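Local coordinates for dermonecrotic toxin (PDB 2EBF), which is a potent mitogen and osteolytic toxin that induces bone resorption and is associated with the severe progressive form of atrophic rhinitis in pigs, at residues Ala635-Asp639 / Met640-Ala644; Leu618-Glu622 / Ala623-Asp627; Arg189-Ala192 / Gly193-Glu197. All coordinates share one frame; numbering follows the deposited sequence.

The chain is the C-terminal region of the toxin, which carries a thiol-protease-like catalytic triad. Contact 3 comes first in sequence, in the C2 part, where it lines a glycan site. Contacts 2 and 1 follow in that order, both in the C3 domain. They flank helix 629-639: contact 2 is the loop that leads into it, and contact 1 is its C-terminal end and the entry to strand 643-656. Their centres lie about 21 Å apart. The centre of contact 3 is about 73 Å from that of contact 1 and about 70 Å from that of contact 2. The phosphonate loop and the helix end thus share one C3 neighbourhood, far from the glycan site.

Contact 1 (Ala635-Asp639 / Met640-Ala644); sequences ARLKD and MGLEA
K638 O is gripped by two donors where helix 629-639 ends. G641 N lies 2.8 Å from K638 O and approaches from above the carbonyl plane. A water donates to the same oxygen and also to L642 O, 2.7 Å from the water. It thus bridges the last helical turn to the chain beyond it. One residue earlier, L637 O accepts from L642 N at 3.0 Å. M640 N binds R636 O at 2.8 Å and adds a weak second bond to L637 O.

The bonds from G641 N and L642 N, with the positive phi of G641 (87°), make a Schellman motif. It ends the helix and turns the chain into strand 643-656, where E643 pairs with K672. The motif has its usual apolar partner: the CD2 methyls of L637 and L642 meet at 3.9 Å. I609 of helix 596-610 touches L637 and M640 from outside.

On another side of the turn the R636 and M640 side chains cross at about a right angle. R636 has CG anti to the backbone N (chi1 -175°) and then bends at chi2. This brings one guanidinium face against M640 CG, which sits 3.6 Å above the plane, toward the rim. M640 CG also rests 3.3 Å from R636 O. The guanidinium is held from elsewhere by a salt bridge from R636 NH2 to D612.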
ATOM      1  N   ALA A 635       4.692 -45.317  -9.168  1.00 28.68           N
ATOM      2  CA  ALA A 635       4.076 -46.507  -9.769  1.00 29.10           C
ATOM      3  C   ALA A 635       3.598 -47.489  -8.687  1.00 29.17           C
ATOM      4  O   ALA A 635       2.489 -48.033  -8.767  1.00 28.88           O
ATOM      5  CB  ALA A 635       5.060 -47.181 -10.719  1.00 29.19           C
ATOM      6  N   ARG A 636       4.423 -47.696  -7.664  1.00 28.86           N
ATOM      7  CA  ARG A 636       4.025 -48.571  -6.550  1.00 28.90           C
ATOM      8  C   ARG A 636       2.865 -47.972  -5.751  1.00 28.57           C
ATOM      9  O   ARG A 636       1.923 -48.679  -5.402  1.00 28.67           O
ATOM     10  CB  ARG A 636       5.223 -48.915  -5.649  1.00 28.70           C
ATOM     11  CG  ARG A 636       4.928 -49.924  -4.525  1.00 29.01           C
ATOM     12  CD  ARG A 636       4.205 -51.193  -5.014  1.00 30.54           C
ATOM     13  NE  ARG A 636       3.737 -52.015  -3.902  1.00 31.59           N
ATOM     14  CZ  ARG A 636       2.761 -52.916  -3.980  1.00 33.53           C
ATOM     15  NH1 ARG A 636       2.126 -53.131  -5.126  1.00 33.30           N
ATOM     16  NH2 ARG A 636       2.412 -53.599  -2.901  1.00 34.16           N
ATOM     17  N   LEU A 637       2.915 -46.672  -5.475  1.00 28.26           N
ATOM     18  CA  LEU A 637       1.805 -46.005  -4.791  1.00 28.46           C
ATOM     19  C   LEU A 637       0.474 -46.226  -5.521  1.00 29.21           C
ATOM     20  O   LEU A 637      -0.555 -46.439  -4.890  1.00 29.13           O
ATOM     21  CB  LEU A 637       2.066 -44.506  -4.634  1.00 27.94           C
ATOM     22  CG  LEU A 637       3.129 -44.041  -3.634  1.00 27.57           C
ATOM     23  CD1 LEU A 637       3.332 -42.531  -3.757  1.00 27.19           C
ATOM     24  CD2 LEU A 637       2.748 -44.433  -2.183  1.00 26.48           C
ATOM     25  N   LYS A 638       0.520 -46.168  -6.849  1.00 30.68           N
ATOM     26  CA  LYS A 638      -0.643 -46.416  -7.700  1.00 31.83           C
ATOM     27  C   LYS A 638      -1.137 -47.844  -7.518  1.00 32.32           C
ATOM     28  O   LYS A 638      -2.320 -48.063  -7.243  1.00 32.62           O
ATOM     29  CB  LYS A 638      -0.283 -46.166  -9.167  1.00 32.24           C
ATOM     30  CG  LYS A 638      -1.467 -46.243 -10.126  1.00 33.71           C
ATOM     31  CD  LYS A 638      -0.982 -46.186 -11.559  1.00 36.34           C
ATOM     32  CE  LYS A 638      -2.127 -46.305 -12.550  1.00 37.50           C
ATOM     33  NZ  LYS A 638      -1.575 -46.668 -13.902  1.00 38.05           N
ATOM     34  N   ASP A 639      -0.224 -48.808  -7.657  1.00 32.80           N
ATOM     35  CA  ASP A 639      -0.556 -50.221  -7.463  1.00 33.50           C
ATOM     36  C   ASP A 639      -1.073 -50.528  -6.056  1.00 33.22           C
ATOM     37  O   ASP A 639      -1.833 -51.478  -5.874  1.00 33.61           O
ATOM     38  CB  ASP A 639       0.645 -51.117  -7.785  1.00 33.99           C
ATOM     39  CG  ASP A 639       1.013 -51.102  -9.256  1.00 35.98           C
ATOM     40  OD1 ASP A 639       0.290 -50.467 -10.054  1.00 38.70           O
ATOM     41  OD2 ASP A 639       2.038 -51.724  -9.615  1.00 38.88           O
ATOM     42  N   MET A 640      -0.663 -49.733  -5.070  1.00 32.46           N
ATOM     43  CA  MET A 640      -1.177 -49.853  -3.703  1.00 32.34           C
ATOM     44  C   MET A 640      -2.579 -49.264  -3.536  1.00 32.62           C
ATOM     45  O   MET A 640      -3.194 -49.391  -2.472  1.00 32.85           O
ATOM     46  CB  MET A 640      -0.228 -49.190  -2.704  1.00 31.85           C
ATOM     47  CG  MET A 640       1.070 -49.945  -2.484  1.00 31.44           C
ATOM     48  SD  MET A 640       2.223 -49.012  -1.471  1.00 32.36           S
ATOM     49  CE  MET A 640       1.444 -49.142   0.142  1.00 31.80           C
ATOM     50  N   GLY A 641      -3.075 -48.605  -4.576  1.00 32.71           N
ATOM     51  CA  GLY A 641      -4.405 -47.998  -4.540  1.00 32.77           C
ATOM     52  C   GLY A 641      -4.464 -46.587  -3.983  1.00 32.89           C
ATOM     53  O   GLY A 641      -5.554 -46.058  -3.757  1.00 32.61           O
ATOM     54  N   LEU A 642      -3.297 -45.981  -3.752  1.00 32.97           N
ATOM     55  CA  LEU A 642      -3.221 -44.612  -3.249  1.00 33.16           C
ATOM     56  C   LEU A 642      -3.372 -43.612  -4.383  1.00 32.84           C
ATOM     57  O   LEU A 642      -3.166 -43.949  -5.546  1.00 32.53           O
ATOM     58  CB  LEU A 642      -1.896 -44.345  -2.522  1.00 33.78           C
ATOM     59  CG  LEU A 642      -1.670 -44.765  -1.061  1.00 34.84           C
ATOM     60  CD1 LEU A 642      -2.965 -45.110  -0.347  1.00 35.58           C
ATOM     61  CD2 LEU A 642      -0.705 -45.920  -0.980  1.00 36.92           C
ATOM     62  N   GLU A 643      -3.714 -42.378  -4.035  1.00 32.68           N
ATOM     63  CA  GLU A 643      -3.895 -41.337  -5.038  1.00 33.48           C
ATOM     64  C   GLU A 643      -2.572 -40.649  -5.347  1.00 32.92           C
ATOM     65  O   GLU A 643      -1.893 -40.171  -4.443  1.00 32.64           O
ATOM     66  CB  GLU A 643      -4.933 -40.310  -4.583  1.00 33.94           C
ATOM     67  CG  GLU A 643      -6.320 -40.886  -4.260  1.00 37.20           C
ATOM     68  CD  GLU A 643      -7.007 -41.558  -5.449  1.00 41.90           C
ATOM     69  OE1 GLU A 643      -7.799 -42.504  -5.215  1.00 45.23           O
ATOM     70  OE2 GLU A 643      -6.768 -41.155  -6.611  1.00 43.19           O
ATOM     71  N   ALA A 644      -2.235 -40.587  -6.631  1.00 32.58           N
ATOM     72  CA  ALA A 644      -1.003 -39.942  -7.095  1.00 32.28           C
ATOM     73  C   ALA A 644      -0.953 -38.457  -6.761  1.00 31.52           C
ATOM     74  O   ALA A 644      -1.972 -37.758  -6.790  1.00 31.73           O
ATOM     75  CB  ALA A 644      -0.840 -40.144  -8.596  1.00 32.42           C
TER
HETATM   76  O   HOH W   1      -4.238 -45.918  -7.131  1.00 43.36           O

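Contact 2 (Leu618-Glu622 / Ala623-Asp627); sequences LVCME and AGSCD. With 2PO (phosphonate), chain D.
C620 and C626 are joined by a disulfide that closes the loop between helix 613-617 and helix 629-639. A type II beta turn, E622 to S625, lies inside the ring so formed. The covalent link comes first: C620 SG to C626 SG is 2.0 Å, with a chi3 of -78°. C620 carries its sulfur anti to the backbone N (chi1 -177°), while C626 keeps its own beside the N, and the two CB atoms, of C620 and C626, end 3.7 Å from the opposite one. Both sulfurs are taken up in this bond, so neither cysteine has a thiol here. C620 is further fixed by backbone pairing with A682 and by packing on V629. C626 is buried, with S683 and Q686 against it.

Hydrogen bonds hold the turn. E622 O takes two donors, both from one residue and both from the same face of its carbonyl plane. S625 N lies 3.1 Å from E622 O and gives the bond that closes the turn. S625 OG, also 3.1 Å from E622 O, doubles it, so the serine is gripped by main chain and side chain alike. G624 takes the positive phi that the third position of this turn needs. A water bridges a short span of chain, donating to M621 O and accepting from A623 N.

The third kind of contact is with the bound phosphonate. Residues G624 to D627 line its site, and S628 completes it. D627 N donates to O1P of the phosphonate at 2.9 Å, with an N-H...O angle of 158°. S625 CB lies 4.0 Å from O3P, and D627 CB comes within 3.1 Å of O1P.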
ATOM      1  N   LEU A 618      12.894 -50.429  -3.332  1.00 30.52           N
ATOM      2  CA  LEU A 618      13.218 -49.230  -4.107  1.00 30.64           C
ATOM      3  C   LEU A 618      14.187 -48.301  -3.395  1.00 30.87           C
ATOM      4  O   LEU A 618      14.750 -47.385  -4.010  1.00 30.67           O
ATOM      5  CB  LEU A 618      11.936 -48.460  -4.434  1.00 30.50           C
ATOM      6  CG  LEU A 618      10.967 -49.163  -5.380  1.00 29.84           C
ATOM      7  CD1 LEU A 618       9.732 -48.325  -5.563  1.00 29.29           C
ATOM      8  CD2 LEU A 618      11.637 -49.472  -6.720  1.00 30.36           C
ATOM      9  N   VAL A 619      14.367 -48.530  -2.097  1.00 31.17           N
ATOM     10  CA  VAL A 619      15.185 -47.664  -1.258  1.00 31.57           C
ATOM     11  C   VAL A 619      16.607 -47.509  -1.813  1.00 32.52           C
ATOM     12  O   VAL A 619      17.275 -48.491  -2.115  1.00 31.79           O
ATOM     13  CB  VAL A 619      15.205 -48.168   0.197  1.00 31.37           C
ATOM     14  CG1 VAL A 619      16.290 -47.476   0.997  1.00 31.22           C
ATOM     15  CG2 VAL A 619      13.839 -47.953   0.830  1.00 30.73           C
ATOM     16  N   CYS A 620      17.038 -46.259  -1.955  1.00 34.27           N
ATOM     17  CA  CYS A 620      18.357 -45.931  -2.472  1.00 35.61           C
ATOM     18  C   CYS A 620      19.049 -44.983  -1.492  1.00 36.55           C
ATOM     19  O   CYS A 620      18.412 -44.091  -0.941  1.00 36.17           O
ATOM     20  CB  CYS A 620      18.194 -45.270  -3.841  1.00 35.72           C
ATOM     21  SG  CYS A 620      19.720 -44.865  -4.679  1.00 37.14           S
ATOM     22  N   MET A 621      20.347 -45.170  -1.260  1.00 37.66           N
ATOM     23  CA  MET A 621      21.052 -44.277  -0.331  1.00 39.67           C
ATOM     24  C   MET A 621      22.465 -43.860  -0.744  1.00 39.44           C
ATOM     25  O   MET A 621      23.171 -43.203   0.025  1.00 39.42           O
ATOM     26  CB  MET A 621      21.014 -44.816   1.106  1.00 39.74           C
ATOM     27  CG  MET A 621      21.612 -46.183   1.329  1.00 41.39           C
ATOM     28  SD  MET A 621      20.709 -47.035   2.650  1.00 43.79           S
ATOM     29  CE  MET A 621      19.742 -48.198   1.694  1.00 44.91           C
ATOM     30  N   GLU A 622      22.865 -44.235  -1.956  1.00 39.68           N
ATOM     31  CA  GLU A 622      24.128 -43.768  -2.508  1.00 40.24           C
ATOM     32  C   GLU A 622      23.901 -42.522  -3.350  1.00 40.04           C
ATOM     33  O   GLU A 622      23.242 -42.573  -4.397  1.00 39.49           O
ATOM     34  CB  GLU A 622      24.826 -44.855  -3.324  1.00 40.54           C
ATOM     35  CG  GLU A 622      26.125 -44.369  -3.968  1.00 43.13           C
ATOM     36  CD  GLU A 622      27.149 -45.468  -4.159  1.00 46.46           C
ATOM     37  OE1 GLU A 622      28.340 -45.131  -4.365  1.00 48.45           O
ATOM     38  OE2 GLU A 622      26.775 -46.662  -4.101  1.00 47.71           O
ATOM     39  N   ALA A 623      24.458 -41.412  -2.865  1.00 40.04           N
ATOM     40  CA  ALA A 623      24.366 -40.106  -3.509  1.00 40.30           C
ATOM     41  C   ALA A 623      24.666 -40.171  -5.003  1.00 40.16           C
ATOM     42  O   ALA A 623      25.690 -40.706  -5.416  1.00 40.56           O
ATOM     43  CB  ALA A 623      25.301 -39.119  -2.817  1.00 40.33           C
ATOM     44  N   GLY A 624      23.752 -39.647  -5.807  1.00 40.16           N
ATOM     45  CA  GLY A 624      23.957 -39.589  -7.247  1.00 39.97           C
ATOM     46  C   GLY A 624      23.470 -40.774  -8.055  1.00 39.96           C
ATOM     47  O   GLY A 624      23.435 -40.698  -9.285  1.00 40.09           O
ATOM     48  N   SER A 625      23.087 -41.866  -7.390  1.00 39.87           N
ATOM     49  CA  SER A 625      22.630 -43.062  -8.110  1.00 39.78           C
ATOM     50  C   SER A 625      21.133 -43.353  -7.943  1.00 39.28           C
ATOM     51  O   SER A 625      20.668 -44.444  -8.262  1.00 39.07           O
ATOM     52  CB  SER A 625      23.461 -44.286  -7.713  1.00 40.25           C
ATOM     53  OG  SER A 625      22.986 -44.851  -6.508  1.00 41.98           O
ATOM     54  N   CYS A 626      20.381 -42.366  -7.466  1.00 38.73           N
ATOM     55  CA  CYS A 626      18.972 -42.564  -7.150  1.00 38.09           C
ATOM     56  C   CYS A 626      18.029 -41.793  -8.072  1.00 37.96           C
ATOM     57  O   CYS A 626      16.841 -41.674  -7.784  1.00 37.42           O
ATOM     58  CB  CYS A 626      18.708 -42.162  -5.695  1.00 38.26           C
ATOM     59  SG  CYS A 626      19.852 -42.837  -4.458  1.00 38.29           S
ATOM     60  N   ASP A 627      18.542 -41.283  -9.188  1.00 37.97           N
ATOM     61  CA  ASP A 627      17.757 -40.361 -10.031  1.00 38.19           C
ATOM     62  C   ASP A 627      16.470 -40.942 -10.638  1.00 37.40           C
ATOM     63  O   ASP A 627      15.549 -40.190 -10.979  1.00 37.37           O
ATOM     64  CB  ASP A 627      18.625 -39.751 -11.134  1.00 38.62           C
ATOM     65  CG  ASP A 627      19.694 -38.816 -10.598  1.00 40.48           C
ATOM     66  OD1 ASP A 627      19.812 -38.638  -9.364  1.00 41.33           O
ATOM     67  OD2 ASP A 627      20.428 -38.248 -11.430  1.00 43.59           O
TER
HETATM   68  P   2PO D1327      21.030 -42.984 -11.606  0.50 52.54           P
HETATM   69  O1P 2PO D1327      21.084 -41.630 -10.623  0.50 50.29           O
HETATM   70  O2P 2PO D1327      19.761 -43.202 -12.680  0.50 51.05           O
HETATM   71  O3P 2PO D1327      22.265 -44.114 -11.514  0.50 51.48           O
HETATM   72  O   HOH W   2      25.790 -41.310  -0.337  1.00 61.89           O

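Contact 3 (Arg189-Ala192 / Gly193-Glu197); sequences RGYA and GAIPE. With GLC (alpha-D-glucopyranose), chain B; GLC (alpha-D-glucopyranose), chain C.
Y191 folds its ring over the backbone of G193, a CH-pi contact in an irregular loop between helix 171-180 and strand 205-207. G193 CA lies 3.8 Å from the ring centroid and 27° off the ring normal. G193 N sits over the ring centre, 3.5 Å above the plane. With no side chain on G193, the ring can come down directly on the main chain. Its hydroxyl reaches one residue further: Y191 OH donates to A194 O at 2.8 Å. That oxygen lies at the ring's edge, in its plane. The ring is therefore held by one face and by its hydroxyl, both on the same short piece of chain. I195 CD1 adds a looser apolar touch, 4.1 Å from Y191 CE2.

Several things set this arrangement. Y191 has CG anti to the backbone N (chi1 -179°), which carries the ring along the chain that follows. A water donates to Y191 O at 2.7 Å and to G193 O at 2.8 Å, pinning the two carbonyls across the bend. The main chain of Y191 is bonded to A310 and R312. Y262 of strand 260-263 and V206 of strand 205-207 pack on both Y191 and I195, so the aromatic ring is buried in the C2 part of the toxin.

The first residues, together with A192, meet a bound glycan, in a site that L104, F188 and R312 share with R189, G190 and A192. R189 NH1 lies 3.6 Å from C2 of the chain B glucose. A192 CB touches O3 of the chain C glucose. O6 of the chain B glucose donates to R189 O at 2.7 Å.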
ATOM      1  N   ARG A 189       9.800  21.933  -3.747  1.00 29.72           N
ATOM      2  CA  ARG A 189      10.152  23.353  -3.787  1.00 30.36           C
ATOM      3  C   ARG A 189       9.672  24.076  -2.529  1.00 30.53           C
ATOM      4  O   ARG A 189       9.603  25.299  -2.503  1.00 29.97           O
ATOM      5  CB  ARG A 189       9.554  24.020  -5.033  1.00 30.49           C
ATOM      6  CG  ARG A 189      10.035  23.445  -6.377  1.00 32.91           C
ATOM      7  CD  ARG A 189      11.377  24.011  -6.785  1.00 37.36           C
ATOM      8  NE  ARG A 189      11.857  23.456  -8.054  1.00 40.92           N
ATOM      9  CZ  ARG A 189      12.631  22.378  -8.173  1.00 41.60           C
ATOM     10  NH1 ARG A 189      13.028  21.702  -7.099  1.00 43.03           N
ATOM     11  NH2 ARG A 189      13.005  21.970  -9.374  1.00 42.66           N
ATOM     12  N   GLY A 190       9.341  23.311  -1.496  1.00 30.97           N
ATOM     13  CA  GLY A 190       8.761  23.865  -0.279  1.00 31.54           C
ATOM     14  C   GLY A 190       9.789  24.273   0.751  1.00 32.39           C
ATOM     15  O   GLY A 190      10.915  24.657   0.408  1.00 32.30           O
ATOM     16  N   TYR A 191       9.400  24.165   2.019  1.00 32.96           N
ATOM     17  CA  TYR A 191      10.162  24.723   3.130  1.00 34.06           C
ATOM     18  C   TYR A 191      10.967  23.664   3.879  1.00 34.55           C
ATOM     19  O   TYR A 191      10.420  22.668   4.337  1.00 34.32           O
ATOM     20  CB  TYR A 191       9.200  25.448   4.080  1.00 34.17           C
ATOM     21  CG  TYR A 191       9.835  26.109   5.283  1.00 35.09           C
ATOM     22  CD1 TYR A 191      10.550  27.296   5.155  1.00 36.18           C
ATOM     23  CD2 TYR A 191       9.687  25.565   6.560  1.00 35.76           C
ATOM     24  CE1 TYR A 191      11.124  27.914   6.265  1.00 36.21           C
ATOM     25  CE2 TYR A 191      10.249  26.171   7.670  1.00 35.40           C
ATOM     26  CZ  TYR A 191      10.966  27.345   7.518  1.00 36.13           C
ATOM     27  OH  TYR A 191      11.530  27.950   8.622  1.00 35.99           O
ATOM     28  N   ALA A 192      12.268  23.891   4.002  1.00 35.26           N
ATOM     29  CA  ALA A 192      13.149  22.942   4.677  1.00 36.46           C
ATOM     30  C   ALA A 192      13.698  23.489   5.991  1.00 37.13           C
ATOM     31  O   ALA A 192      14.547  22.862   6.624  1.00 37.46           O
ATOM     32  CB  ALA A 192      14.281  22.545   3.761  1.00 36.42           C
ATOM     33  N   GLY A 193      13.210  24.655   6.403  1.00 37.88           N
ATOM     34  CA  GLY A 193      13.752  25.337   7.575  1.00 38.91           C
ATOM     35  C   GLY A 193      13.195  24.817   8.886  1.00 39.62           C
ATOM     36  O   GLY A 193      12.502  23.800   8.916  1.00 39.63           O
ATOM     37  N   ALA A 194      13.494  25.529   9.971  1.00 40.25           N
ATOM     38  CA  ALA A 194      13.060  25.123  11.301  1.00 41.15           C
ATOM     39  C   ALA A 194      11.707  25.722  11.669  1.00 41.85           C
ATOM     40  O   ALA A 194      11.301  26.745  11.117  1.00 41.85           O
ATOM     41  CB  ALA A 194      14.113  25.492  12.334  1.00 41.43           C
ATOM     42  N   ILE A 195      11.013  25.069  12.599  1.00 42.77           N
ATOM     43  CA  ILE A 195       9.705  25.526  13.068  1.00 43.83           C
ATOM     44  C   ILE A 195       9.839  26.175  14.455  1.00 44.82           C
ATOM     45  O   ILE A 195      10.309  25.531  15.394  1.00 45.07           O
ATOM     46  CB  ILE A 195       8.667  24.367  13.113  1.00 43.67           C
ATOM     47  CG1 ILE A 195       8.544  23.673  11.743  1.00 43.47           C
ATOM     48  CG2 ILE A 195       7.304  24.858  13.635  1.00 43.58           C
ATOM     49  CD1 ILE A 195       7.933  24.528  10.621  1.00 43.07           C
ATOM     50  N   PRO A 196       9.435  27.455  14.578  1.00 45.60           N
ATOM     51  CA  PRO A 196       9.516  28.189  15.846  1.00 46.40           C
ATOM     52  C   PRO A 196       8.749  27.480  16.954  1.00 47.21           C
ATOM     53  O   PRO A 196       7.648  26.969  16.721  1.00 47.03           O
ATOM     54  CB  PRO A 196       8.849  29.532  15.524  1.00 46.22           C
ATOM     55  CG  PRO A 196       8.992  29.683  14.057  1.00 45.98           C
ATOM     56  CD  PRO A 196       8.878  28.292  13.503  1.00 45.63           C
ATOM     57  N   GLU A 197       9.335  27.458  18.149  1.00 48.31           N
ATOM     58  CA  GLU A 197       8.750  26.753  19.291  1.00 49.33           C
ATOM     59  C   GLU A 197       7.431  27.359  19.758  1.00 49.29           C
ATOM     60  O   GLU A 197       6.629  26.677  20.403  1.00 49.57           O
ATOM     61  CB  GLU A 197       9.752  26.668  20.445  1.00 49.36           C
ATOM     62  CG  GLU A 197      10.946  25.758  20.150  1.00 50.28           C
ATOM     63  CD  GLU A 197      11.953  25.684  21.293  1.00 50.53           C
ATOM     64  OE1 GLU A 197      11.801  26.420  22.299  1.00 51.76           O
ATOM     65  OE2 GLU A 197      12.908  24.880  21.178  1.00 52.61           O
TER
HETATM   66  C1  GLC B   1      14.009  23.498  -3.308  1.00 46.91           C
HETATM   67  C2  GLC B   1      14.925  23.394  -4.528  1.00 47.21           C
HETATM   68  C3  GLC B   1      15.608  24.733  -4.802  1.00 47.65           C
HETATM   69  C4  GLC B   1      14.573  25.856  -4.934  1.00 47.94           C
HETATM   70  C5  GLC B   1      13.588  25.871  -3.766  1.00 47.37           C
HETATM   71  C6  GLC B   1      12.414  26.784  -4.098  1.00 47.52           C
HETATM   72  O2  GLC B   1      15.898  22.355  -4.331  1.00 46.02           O
HETATM   73  O3  GLC B   1      16.374  24.630  -6.005  1.00 48.02           O
HETATM   74  O4  GLC B   1      15.235  27.128  -4.986  1.00 48.25           O
HETATM   75  O5  GLC B   1      13.070  24.568  -3.469  1.00 46.69           O
HETATM   76  O6  GLC B   1      11.617  26.986  -2.925  1.00 48.23           O
HETATM   77  C1  GLC C   2      14.092  23.314  -0.928  1.00 46.44           C
HETATM   78  C2  GLC C   2      14.716  24.050   0.262  1.00 47.19           C
HETATM   79  C3  GLC C   2      16.137  23.539   0.518  1.00 46.81           C
HETATM   80  C4  GLC C   2      16.148  22.015   0.686  1.00 45.80           C
HETATM   81  C5  GLC C   2      15.426  21.302  -0.472  1.00 44.69           C
HETATM   82  C6  GLC C   2      15.243  19.803  -0.206  1.00 43.25           C
HETATM   83  O1  GLC C   2      14.794  23.664  -2.124  1.00 47.19           O
HETATM   84  O2  GLC C   2      14.730  25.472   0.046  1.00 47.70           O
HETATM   85  O3  GLC C   2      16.659  24.153   1.700  1.00 47.92           O
HETATM   86  O4  GLC C   2      17.496  21.555   0.819  1.00 44.23           O
HETATM   87  O5  GLC C   2      14.138  21.887  -0.726  1.00 45.35           O
HETATM   88  O6  GLC C   2      14.320  19.556   0.870  1.00 40.20           O
HETATM   89  O   HOH W   3      10.769  22.555   7.057  1.00 59.87           O